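Local atomic coordinates of aminopeptidase YwaD (Bacillus subtilis, PDB entry 6HC6), a protein that removes amino acids one at a time from the N-terminus of peptides, preferring residues such as leucine, arginine and lysine, using two zinc ions. Residues Y158-E166 / M185-I196; W329-T339 / S383-E394. All blocks are in the same frame, centred on the assembly; numbering follows the deposited sequence.

Contact 1: residues Y158-E166 / M185-I196; sequences YYEKAKNAE and MTPNLSGNKVGI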
loop_
_atom_site.group_PDB
_atom_site.type_symbol
_atom_site.label_atom_id
_atom_site.label_comp_id
_atom_site.label_asym_id
_atom_site.label_seq_id
_atom_site.Cartn_x
_atom_site.Cartn_y
_atom_site.Cartn_z
ATOM N N TYR A 158 -17.068 3.557 -1.497
ATOM C CA TYR A 158 -17.152 3.656 -2.950
ATOM C C TYR A 158 -17.875 2.456 -3.536
ATOM O O TYR A 158 -18.658 2.597 -4.484
ATOM C CB TYR A 158 -15.758 3.763 -3.550
ATOM C CG TYR A 158 -15.006 4.981 -3.114
ATOM C CD1 TYR A 158 -15.604 6.236 -3.131
ATOM C CD2 TYR A 158 -13.691 4.886 -2.695
ATOM C CE1 TYR A 158 -14.906 7.364 -2.748
ATOM C CE2 TYR A 158 -12.984 6.012 -2.301
ATOM C CZ TYR A 158 -13.595 7.248 -2.339
ATOM O OH TYR A 158 -12.890 8.364 -1.948
ATOM N N TYR A 159 -17.627 1.265 -2.987
ATOM C CA TYR A 159 -18.320 0.083 -3.480
ATOM C C TYR A 159 -19.829 0.221 -3.300
ATOM O O TYR A 159 -20.603 -0.061 -4.225
ATOM C CB TYR A 159 -17.818 -1.180 -2.773
ATOM C CG TYR A 159 -18.632 -2.375 -3.182
ATOM C CD1 TYR A 159 -18.656 -2.788 -4.508
ATOM C CD2 TYR A 159 -19.421 -3.063 -2.263
ATOM C CE1 TYR A 159 -19.422 -3.863 -4.909
ATOM C CE2 TYR A 159 -20.189 -4.151 -2.653
ATOM C CZ TYR A 159 -20.182 -4.546 -3.980
ATOM O OH TYR A 159 -20.936 -5.620 -4.394
ATOM N N GLU A 160 -20.264 0.662 -2.113
ATOM C CA GLU A 160 -21.697 0.814 -1.851
ATOM C C GLU A 160 -22.331 1.778 -2.845
ATOM O O GLU A 160 -23.433 1.530 -3.349
ATOM C CB GLU A 160 -21.929 1.298 -0.421
ATOM C CG GLU A 160 -22.105 0.169 0.602
ATOM C CD GLU A 160 -21.603 0.532 1.998
ATOM O OE1 GLU A 160 -21.283 -0.396 2.777
ATOM O OE2 GLU A 160 -21.528 1.737 2.318
ATOM N N LYS A 161 -21.646 2.885 -3.135
ATOM C CA LYS A 161 -22.154 3.829 -4.123
ATOM C C LYS A 161 -22.269 3.169 -5.489
ATOM O O LYS A 161 -23.310 3.262 -6.150
ATOM C CB LYS A 161 -21.243 5.058 -4.198
ATOM C CG LYS A 161 -21.126 5.841 -2.891
ATOM C CD LYS A 161 -19.992 6.852 -2.984
ATOM C CE LYS A 161 -19.810 7.604 -1.666
ATOM N NZ LYS A 161 -20.882 8.606 -1.416
ATOM N N ALA A 162 -21.201 2.491 -5.930
ATOM C CA ALA A 162 -21.211 1.880 -7.255
ATOM C C ALA A 162 -22.239 0.766 -7.343
ATOM O O ALA A 162 -22.905 0.609 -8.372
ATOM C CB ALA A 162 -19.825 1.345 -7.609
ATOM N N LYS A 163 -22.373 -0.024 -6.274
ATOM C CA LYS A 163 -23.350 -1.106 -6.269
ATOM C C LYS A 163 -24.774 -0.561 -6.318
ATOM O O LYS A 163 -25.629 -1.104 -7.028
ATOM C CB LYS A 163 -23.128 -1.979 -5.033
ATOM C CG LYS A 163 -24.223 -2.968 -4.745
ATOM C CD LYS A 163 -23.995 -3.645 -3.391
ATOM C CE LYS A 163 -23.939 -2.626 -2.260
ATOM N NZ LYS A 163 -24.510 -3.173 -0.999
ATOM N N ASN A 164 -25.051 0.515 -5.575
ATOM C CA ASN A 164 -26.381 1.117 -5.637
ATOM C C ASN A 164 -26.670 1.651 -7.034
ATOM O O ASN A 164 -27.781 1.489 -7.555
ATOM C CB ASN A 164 -26.512 2.243 -4.613
ATOM C CG ASN A 164 -26.569 1.733 -3.192
ATOM O OD1 ASN A 164 -26.824 0.551 -2.954
ATOM N ND2 ASN A 164 -26.341 2.627 -2.236
ATOM N N ALA A 165 -25.681 2.285 -7.661
ATOM C CA ALA A 165 -25.892 2.803 -9.007
ATOM C C ALA A 165 -26.143 1.672 -9.998
ATOM O O ALA A 165 -27.035 1.767 -10.847
ATOM C CB ALA A 165 -24.694 3.654 -9.435
ATOM N N GLU A 166 -25.367 0.589 -9.910
ATOM C CA GLU A 166 -25.523 -0.490 -10.879
ATOM C C GLU A 166 -26.872 -1.179 -10.718
ATOM O O GLU A 166 -27.546 -1.475 -11.713
ATOM C CB GLU A 166 -24.376 -1.498 -10.748
ATOM C CG GLU A 166 -24.596 -2.769 -11.562
ATOM C CD GLU A 166 -23.324 -3.571 -11.781
ATOM O OE1 GLU A 166 -23.173 -4.146 -12.878
ATOM O OE2 GLU A 166 -22.479 -3.634 -10.860
ATOM N N MET A 185 -9.303 11.277 -7.202
ATOM C CA MET A 185 -9.335 10.199 -6.224
ATOM C C MET A 185 -9.544 8.852 -6.909
ATOM O O MET A 185 -10.247 8.747 -7.914
ATOM C CB MET A 185 -10.468 10.445 -5.224
ATOM C CG MET A 185 -11.743 10.953 -5.905
ATOM S SD MET A 185 -13.335 10.311 -5.293
ATOM C CE MET A 185 -13.201 8.581 -5.731
ATOM N N THR A 186 -8.929 7.815 -6.353
ATOM C CA THR A 186 -9.191 6.451 -6.803
ATOM C C THR A 186 -10.415 5.907 -6.072
ATOM O O THR A 186 -10.420 5.877 -4.836
ATOM C CB THR A 186 -7.983 5.565 -6.532
ATOM O OG1 THR A 186 -6.828 6.118 -7.179
ATOM C CG2 THR A 186 -8.222 4.170 -7.062
ATOM N N PRO A 187 -11.473 5.505 -6.774
ATOM C CA PRO A 187 -12.673 4.965 -6.085
ATOM C C PRO A 187 -12.555 3.470 -5.798
ATOM O O PRO A 187 -13.253 2.633 -6.392
ATOM C CB PRO A 187 -13.795 5.294 -7.076
ATOM C CG PRO A 187 -13.133 5.226 -8.413
ATOM C CD PRO A 187 -11.704 5.699 -8.218
ATOM N N ASN A 188 -11.665 3.139 -4.855
ATOM C CA ASN A 188 -11.346 1.753 -4.496
ATOM C C ASN A 188 -12.597 0.968 -4.109
ATOM O O ASN A 188 -13.347 1.365 -3.215
ATOM C CB ASN A 188 -10.338 1.764 -3.339
ATOM C CG ASN A 188 -9.786 0.380 -2.993
ATOM O OD1 ASN A 188 -10.470 -0.640 -3.115
ATOM N ND2 ASN A 188 -8.537 0.350 -2.532
ATOM N N LEU A 189 -12.793 -0.181 -4.760
ATOM C CA LEU A 189 -14.010 -0.970 -4.601
ATOM C C LEU A 189 -13.881 -2.086 -3.561
ATOM O O LEU A 189 -14.694 -3.017 -3.565
ATOM C CB LEU A 189 -14.422 -1.555 -5.958
ATOM C CG LEU A 189 -14.832 -0.481 -6.977
ATOM C CD1 LEU A 189 -15.036 -1.085 -8.350
ATOM C CD2 LEU A 189 -16.107 0.223 -6.517
ATOM N N SER A 190 -12.900 -1.999 -2.656
ATOM C CA SER A 190 -12.754 -2.970 -1.562
ATOM C C SER A 190 -12.641 -4.395 -2.093
ATOM O O SER A 190 -13.146 -5.342 -1.485
ATOM C CB SER A 190 -13.908 -2.873 -0.556
ATOM O OG SER A 190 -14.059 -1.570 -0.011
ATOM N N GLY A 191 -11.986 -4.551 -3.242
ATOM C CA GLY A 191 -11.793 -5.859 -3.833
ATOM C C GLY A 191 -13.006 -6.453 -4.515
ATOM O O GLY A 191 -12.923 -7.588 -5.004
ATOM N N ASN A 192 -14.127 -5.738 -4.565
ATOM C CA ASN A 192 -15.302 -6.262 -5.238
ATOM C C ASN A 192 -15.231 -5.984 -6.734
ATOM O O ASN A 192 -14.489 -5.117 -7.206
ATOM C CB ASN A 192 -16.572 -5.652 -4.657
ATOM C CG ASN A 192 -16.779 -6.009 -3.201
ATOM O OD1 ASN A 192 -16.474 -5.219 -2.307
ATOM N ND2 ASN A 192 -17.305 -7.202 -2.954
ATOM N N LYS A 193 -16.011 -6.741 -7.489
ATOM C CA LYS A 193 -16.148 -6.512 -8.917
ATOM C C LYS A 193 -17.461 -5.792 -9.182
ATOM O O LYS A 193 -18.487 -6.109 -8.577
ATOM C CB LYS A 193 -16.085 -7.830 -9.691
ATOM C CG LYS A 193 -14.769 -8.565 -9.495
ATOM C CD LYS A 193 -13.872 -8.471 -10.714
ATOM C CE LYS A 193 -13.261 -9.832 -11.034
ATOM N NZ LYS A 193 -12.782 -9.945 -12.443
ATOM N N VAL A 194 -17.408 -4.791 -10.054
ATOM C CA VAL A 194 -18.588 -4.066 -10.504
ATOM C C VAL A 194 -18.658 -4.202 -12.018
ATOM O O VAL A 194 -17.628 -4.167 -12.702
ATOM C CB VAL A 194 -18.543 -2.587 -10.062
ATOM C CG1 VAL A 194 -19.745 -1.827 -10.584
ATOM C CG2 VAL A 194 -18.496 -2.498 -8.545
ATOM N N GLY A 195 -19.870 -4.393 -12.535
ATOM C CA GLY A 195 -20.091 -4.680 -13.938
ATOM C C GLY A 195 -20.192 -3.485 -14.849
ATOM O O GLY A 195 -20.377 -3.652 -16.059
ATOM N N ILE A 196 -20.078 -2.280 -14.309
ATOM C CA ILE A 196 -20.088 -1.060 -15.111
ATOM C C ILE A 196 -18.808 -0.299 -14.798
ATOM O O ILE A 196 -18.127 -0.592 -13.800
ATOM C CB ILE A 196 -21.356 -0.212 -14.848
ATOM C CG1 ILE A 196 -21.513 0.104 -13.359
ATOM C CG2 ILE A 196 -22.587 -0.941 -15.350
ATOM C CD1 ILE A 196 -22.699 1.016 -13.064
HETATM O O HOH W 1 -15.059 0.841 -1.294
#

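Contact 2: residues W329-T339 / S383-E394; sequences WEKASELYVNT and SANFIWGDPETE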
loop_
_atom_site.group_PDB
_atom_site.type_symbol
_atom_site.label_atom_id
_atom_site.label_comp_id
_atom_site.label_asym_id
_atom_site.label_seq_id
_atom_site.Cartn_x
_atom_site.Cartn_y
_atom_site.Cartn_z
ATOM N N TRP A 329 7.369 15.258 7.645
ATOM C CA TRP A 329 6.255 16.021 8.202
ATOM C C TRP A 329 6.481 16.255 9.683
ATOM O O TRP A 329 6.585 15.305 10.459
ATOM C CB TRP A 329 4.937 15.271 7.982
ATOM C CG TRP A 329 3.697 16.083 8.327
ATOM C CD1 TRP A 329 3.429 17.375 7.967
ATOM C CD2 TRP A 329 2.570 15.642 9.095
ATOM N NE1 TRP A 329 2.203 17.761 8.461
ATOM C CE2 TRP A 329 1.657 16.714 9.155
ATOM C CE3 TRP A 329 2.237 14.436 9.722
ATOM C CZ2 TRP A 329 0.440 16.622 9.834
ATOM C CZ3 TRP A 329 1.027 14.349 10.406
ATOM C CH2 TRP A 329 0.142 15.433 10.445
ATOM N N GLU A 330 6.567 17.527 10.070
ATOM C CA GLU A 330 7.052 17.838 11.409
ATOM C C GLU A 330 6.181 17.213 12.492
ATOM O O GLU A 330 6.703 16.770 13.523
ATOM C CB GLU A 330 7.150 19.350 11.589
ATOM C CG GLU A 330 8.430 19.937 11.016
ATOM C CD GLU A 330 8.941 21.117 11.822
ATOM O OE1 GLU A 330 8.106 21.892 12.338
ATOM O OE2 GLU A 330 10.177 21.265 11.943
ATOM N N LYS A 331 4.870 17.116 12.268
ATOM C CA LYS A 331 3.987 16.613 13.316
ATOM C C LYS A 331 4.105 15.111 13.565
ATOM O O LYS A 331 3.642 14.641 14.611
ATOM C CB LYS A 331 2.550 16.963 12.974
ATOM C CG LYS A 331 2.334 18.469 13.054
ATOM C CD LYS A 331 0.968 18.891 12.577
ATOM C CE LYS A 331 -0.113 18.329 13.468
ATOM N NZ LYS A 331 -1.009 19.418 13.979
ATOM N N ALA A 332 4.701 14.346 12.646
ATOM C CA ALA A 332 4.659 12.881 12.726
ATOM C C ALA A 332 5.830 12.365 13.562
ATOM O O ALA A 332 6.724 11.663 13.088
ATOM C CB ALA A 332 4.661 12.266 11.331
ATOM N N SER A 333 5.771 12.700 14.848
ATOM C CA SER A 333 6.859 12.495 15.793
ATOM C C SER A 333 6.769 11.173 16.541
ATOM O O SER A 333 7.701 10.835 17.281
ATOM C CB SER A 333 6.872 13.647 16.807
ATOM O OG SER A 333 5.747 13.554 17.654
ATOM N N GLU A 334 5.677 10.429 16.388
ATOM C CA GLU A 334 5.447 9.198 17.133
ATOM C C GLU A 334 5.578 8.007 16.197
ATOM O O GLU A 334 5.013 8.014 15.102
ATOM C CB GLU A 334 4.059 9.212 17.782
ATOM C CG GLU A 334 3.812 8.106 18.790
ATOM C CD GLU A 334 4.452 8.385 20.154
ATOM O OE1 GLU A 334 4.342 7.520 21.053
ATOM O OE2 GLU A 334 5.048 9.464 20.335
ATOM N N LEU A 335 6.326 6.987 16.616
ATOM C CA LEU A 335 6.474 5.776 15.819
ATOM C C LEU A 335 5.464 4.764 16.338
ATOM O O LEU A 335 5.573 4.293 17.471
ATOM C CB LEU A 335 7.903 5.236 15.873
ATOM C CG LEU A 335 8.145 4.020 14.971
ATOM C CD1 LEU A 335 7.982 4.368 13.482
ATOM C CD2 LEU A 335 9.520 3.413 15.235
ATOM N N TYR A 336 4.478 4.437 15.509
ATOM C CA TYR A 336 3.419 3.515 15.884
ATOM C C TYR A 336 3.753 2.091 15.474
ATOM O O TYR A 336 4.337 1.858 14.413
ATOM C CB TYR A 336 2.098 3.931 15.239
ATOM C CG TYR A 336 1.535 5.140 15.919
ATOM C CD1 TYR A 336 0.892 5.030 17.150
ATOM C CD2 TYR A 336 1.696 6.401 15.370
ATOM C CE1 TYR A 336 0.383 6.154 17.797
ATOM C CE2 TYR A 336 1.201 7.527 16.013
ATOM C CZ TYR A 336 0.543 7.395 17.217
ATOM O OH TYR A 336 0.057 8.515 17.857
ATOM N N VAL A 337 3.372 1.152 16.336
ATOM C CA VAL A 337 3.427 -0.283 16.079
ATOM C C VAL A 337 1.978 -0.743 15.962
ATOM O O VAL A 337 1.269 -0.878 16.970
ATOM C CB VAL A 337 4.172 -1.033 17.189
ATOM C CG1 VAL A 337 4.210 -2.525 16.892
ATOM C CG2 VAL A 337 5.573 -0.498 17.342
ATOM N N ASN A 338 1.521 -0.959 14.734
ATOM C CA ASN A 338 0.129 -1.297 14.460
ATOM C C ASN A 338 -0.051 -2.811 14.442
ATOM O O ASN A 338 0.559 -3.494 13.618
ATOM C CB ASN A 338 -0.299 -0.719 13.104
ATOM C CG ASN A 338 -0.527 0.780 13.154
ATOM O OD1 ASN A 338 -1.660 1.245 13.171
ATOM N ND2 ASN A 338 0.552 1.536 13.215
ATOM N N THR A 339 -0.910 -3.335 15.317
ATOM C CA THR A 339 -1.345 -4.718 15.201
ATOM C C THR A 339 -2.818 -4.751 14.817
ATOM O O THR A 339 -3.572 -3.819 15.112
ATOM C CB THR A 339 -1.105 -5.507 16.497
ATOM O OG1 THR A 339 -1.931 -4.986 17.542
ATOM C CG2 THR A 339 0.346 -5.390 16.911
ATOM N N SER A 383 2.538 -10.254 13.997
ATOM C CA SER A 383 2.992 -9.290 13.006
ATOM C C SER A 383 2.588 -7.894 13.440
ATOM O O SER A 383 1.650 -7.715 14.216
ATOM C CB SER A 383 2.395 -9.553 11.623
ATOM O OG SER A 383 1.008 -9.261 11.619
ATOM N N ALA A 384 3.280 -6.911 12.906
ATOM C CA ALA A 384 2.938 -5.529 13.116
ATOM C C ALA A 384 3.501 -4.673 11.998
ATOM O O ALA A 384 4.387 -5.044 11.331
ATOM C CB ALA A 384 3.461 -5.022 14.413
ATOM N N ASN A 385 2.937 -3.491 11.880
ATOM C CA ASN A 385 3.356 -2.508 10.912
ATOM C C ASN A 385 3.906 -1.259 11.608
ATOM O O ASN A 385 3.263 -0.771 12.430
ATOM C CB ASN A 385 2.185 -2.122 10.035
ATOM C CG ASN A 385 2.558 -1.133 8.986
ATOM O OD1 ASN A 385 3.580 -1.195 8.427
ATOM N ND2 ASN A 385 1.686 -0.209 8.759
ATOM N N PHE A 386 5.088 -0.808 11.245
ATOM C CA PHE A 386 5.724 0.346 11.809
ATOM C C PHE A 386 5.490 1.567 10.898
ATOM O O PHE A 386 5.769 1.511 9.757
ATOM C CB PHE A 386 7.211 0.118 11.996
ATOM C CG PHE A 386 7.556 -0.973 12.964
ATOM C CD1 PHE A 386 7.483 -2.271 12.594
ATOM C CD2 PHE A 386 7.950 -0.697 14.232
ATOM C CE1 PHE A 386 7.785 -3.281 13.459
ATOM C CE2 PHE A 386 8.255 -1.690 15.109
ATOM C CZ PHE A 386 8.191 -2.981 14.724
ATOM N N ILE A 387 5.069 2.674 11.488
ATOM C CA ILE A 387 4.723 3.865 10.706
ATOM C C ILE A 387 4.763 5.085 11.626
ATOM O O ILE A 387 4.369 5.006 12.796
ATOM C CB ILE A 387 3.340 3.678 10.032
ATOM C CG1 ILE A 387 2.890 4.941 9.293
ATOM C CG2 ILE A 387 2.306 3.261 11.055
ATOM C CD1 ILE A 387 1.637 4.714 8.453
ATOM N N TRP A 388 5.260 6.215 11.106
ATOM C CA TRP A 388 5.236 7.446 11.892
ATOM C C TRP A 388 3.846 8.058 11.853
ATOM O O TRP A 388 3.133 7.966 10.849
ATOM C CB TRP A 388 6.235 8.491 11.381
ATOM C CG TRP A 388 7.676 8.144 11.515
ATOM C CD1 TRP A 388 8.516 7.718 10.511
ATOM C CD2 TRP A 388 8.469 8.215 12.700
ATOM N NE1 TRP A 388 9.786 7.508 11.017
ATOM C CE2 TRP A 388 9.780 7.806 12.356
ATOM C CE3 TRP A 388 8.201 8.577 14.023
ATOM C CZ2 TRP A 388 10.814 7.757 13.291
ATOM C CZ3 TRP A 388 9.233 8.529 14.950
ATOM C CH2 TRP A 388 10.518 8.120 14.579
ATOM N N GLY A 389 3.474 8.719 12.947
ATOM C CA GLY A 389 2.179 9.365 13.004
ATOM C C GLY A 389 2.192 10.546 13.949
ATOM O O GLY A 389 3.076 10.680 14.800
ATOM N N ASP A 390 1.221 11.424 13.755
ATOM C CA ASP A 390 0.994 12.524 14.682
ATOM C C ASP A 390 0.723 11.953 16.071
ATOM O O ASP A 390 -0.277 11.242 16.242
ATOM C CB ASP A 390 -0.201 13.349 14.191
ATOM C CG ASP A 390 -0.465 14.570 15.019
ATOM O OD1 ASP A 390 -0.015 14.630 16.174
ATOM O OD2 ASP A 390 -1.164 15.476 14.502
ATOM N N PRO A 391 1.552 12.248 17.085
ATOM C CA PRO A 391 1.300 11.662 18.412
ATOM C C PRO A 391 -0.053 12.034 18.976
ATOM O O PRO A 391 -0.587 11.293 19.809
ATOM C CB PRO A 391 2.441 12.232 19.268
ATOM C CG PRO A 391 2.727 13.540 18.650
ATOM C CD PRO A 391 2.591 13.291 17.154
ATOM N N GLU A 392 -0.617 13.172 18.557
ATOM C CA GLU A 392 -1.936 13.570 19.040
ATOM C C GLU A 392 -3.014 12.646 18.495
ATOM O O GLU A 392 -3.883 12.182 19.240
ATOM C CB GLU A 392 -2.240 15.024 18.649
ATOM C CG GLU A 392 -1.369 16.062 19.335
ATOM C CD GLU A 392 -1.886 17.485 19.183
ATOM O OE1 GLU A 392 -1.413 18.357 19.933
ATOM O OE2 GLU A 392 -2.745 17.741 18.306
ATOM N N THR A 393 -2.969 12.361 17.190
ATOM C CA THR A 393 -4.103 11.776 16.490
ATOM C C THR A 393 -3.781 10.534 15.681
ATOM O O THR A 393 -4.711 9.945 15.120
ATOM C CB THR A 393 -4.716 12.788 15.514
ATOM O OG1 THR A 393 -3.770 13.023 14.459
ATOM C CG2 THR A 393 -5.050 14.090 16.212
ATOM N N GLU A 394 -2.513 10.144 15.566
ATOM C CA GLU A 394 -2.025 9.050 14.727
ATOM C C GLU A 394 -2.036 9.385 13.242
ATOM O O GLU A 394 -1.661 8.525 12.435
ATOM C CB GLU A 394 -2.820 7.748 14.905
ATOM C CG GLU A 394 -2.664 7.049 16.232
ATOM C CD GLU A 394 -3.189 5.628 16.168
ATOM O OE1 GLU A 394 -4.106 5.296 16.949
ATOM O OE2 GLU A 394 -2.697 4.853 15.315
HETATM O O HOH W 2 -2.269 17.532 15.499
#

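Contact 1: residues Y158-E166 / M185-I196
The methyl of Ala-162 meets Leu-189 CD2 (4.0 Å from CB) and Val-194 CG2, forming the small apolar centre where helix 158-166 of the PA domain rests on the loop running from strand 172-176 toward strand 198-201. Alanine suits this place because its short side chain lets the loop lie close to the helix.

Two tyrosines extend the packing. Pro-187 CA sits over a face of the Tyr-158 ring, 3.9 Å from its centroid, in a CH-pi contact; an inverse gamma turn centred on Pro-187 bends the chain there. Met-185 SD lies obliquely 5.0 Å from the Tyr-158 ring centroid, a Met-aromatic contact, and its CE touches CE1 of that ring. With CG anti to the backbone N (chi1 174°), the Tyr-159 ring turns toward the loop, where Asn-192 CB covers one face; Lys-163 CB covers the opposite face, and Val-194 CG2 lies at the ring edge.

Asn-192 closes a type I' turn that begins at Leu-189; its two central residues, Ser-190 and Gly-191, both have positive phi, which glycine adopts with ease. Overlapping its start, an Asx turn has Asn-188 OD1 accepting from Ser-190 N (2.8 Å). The Asn-188 side chain is about 9 Å from a zinc ion, so this loop reaches the neighbourhood of the active site.

Toward the polar edge, one water accepts from Tyr-159 N and Ser-190 OG and donates to Asn-188 O. At the other end, the extended Glu-166 side chain reaches Gly-195, whose lack of a side chain permits the close approach: Gly-195 N donates to Glu-166 OE2 on its syn side (3.2 Å, 163°), and only weakly to OE1.

Contact 2: residues W329-T339 / S383-E394
The Leu-335 branch leaves opposite its amide nitrogen (chi1 -176°) and Trp-388 holds CG anti to its carbonyl carbon (chi1 -66°), which lays the leucine across a face of the indole in the antiparallel strand pair 334-339/383-389 of the M28 peptidase sheet. Leu-335 CB is 4.0 Å from the centroid of the six-membered ring, and CD1 lies over the face. On the same side of the sheet, Val-337 CG2 touches Phe-386 CE2 (3.7 Å); these apolar residues suit a face covered by helices 346-358 and 412-430. Arg-414 adds a cation-pi contact to Trp-388.

On the opposite face of the sheet, the Tyr-336 ring is sandwiched between Glu-394 CG, 3.8 Å from its centroid, and Glu-334 CG. Gly-389, with no side chain, allows the ring edge to lie 3.7 Å (Tyr-336 CE2) from its CA. Asn-385 OD1 accepts from Asn-321 ND2, and the Asn-385 side chain is about 3 Å from that of Asp-323, a zinc ligand.

Six backbone hydrogen bonds join the strands, Asn-338 N to Asn-385 O being nearly straight (2.9 Å, 176°). Where the pairing ends, Ser-333 and Glu-334 both face Gly-389 in a classic beta bulge. Beyond it, Lys-331 and Asp-390 lie side by side in a long salt bridge, supplemented by a water that accepts from Lys-331 NZ (2.7 Å) and donates to Asp-390 OD2 and Glu-392 OE2.

Contact 1 comes first along the chain and closes before contact 2 opens; their centres are 30 Å apart and their nearest atoms about 15 Å, without touching. They belong to different beta-sheets and different domains. In contact 1 a PA-domain helix, which connects strands 148-152 and 172-176 of a seven-stranded beta-sheet, is joined to a loop. Contact 2 unites two strands near one side of the eight-stranded mixed beta-sheet of the zinc peptidase, with strand 363-367 beyond. Both nevertheless lie near the zinc site, an arrangement consistent with the PA domain and the peptidase domain each bordering the active-site region.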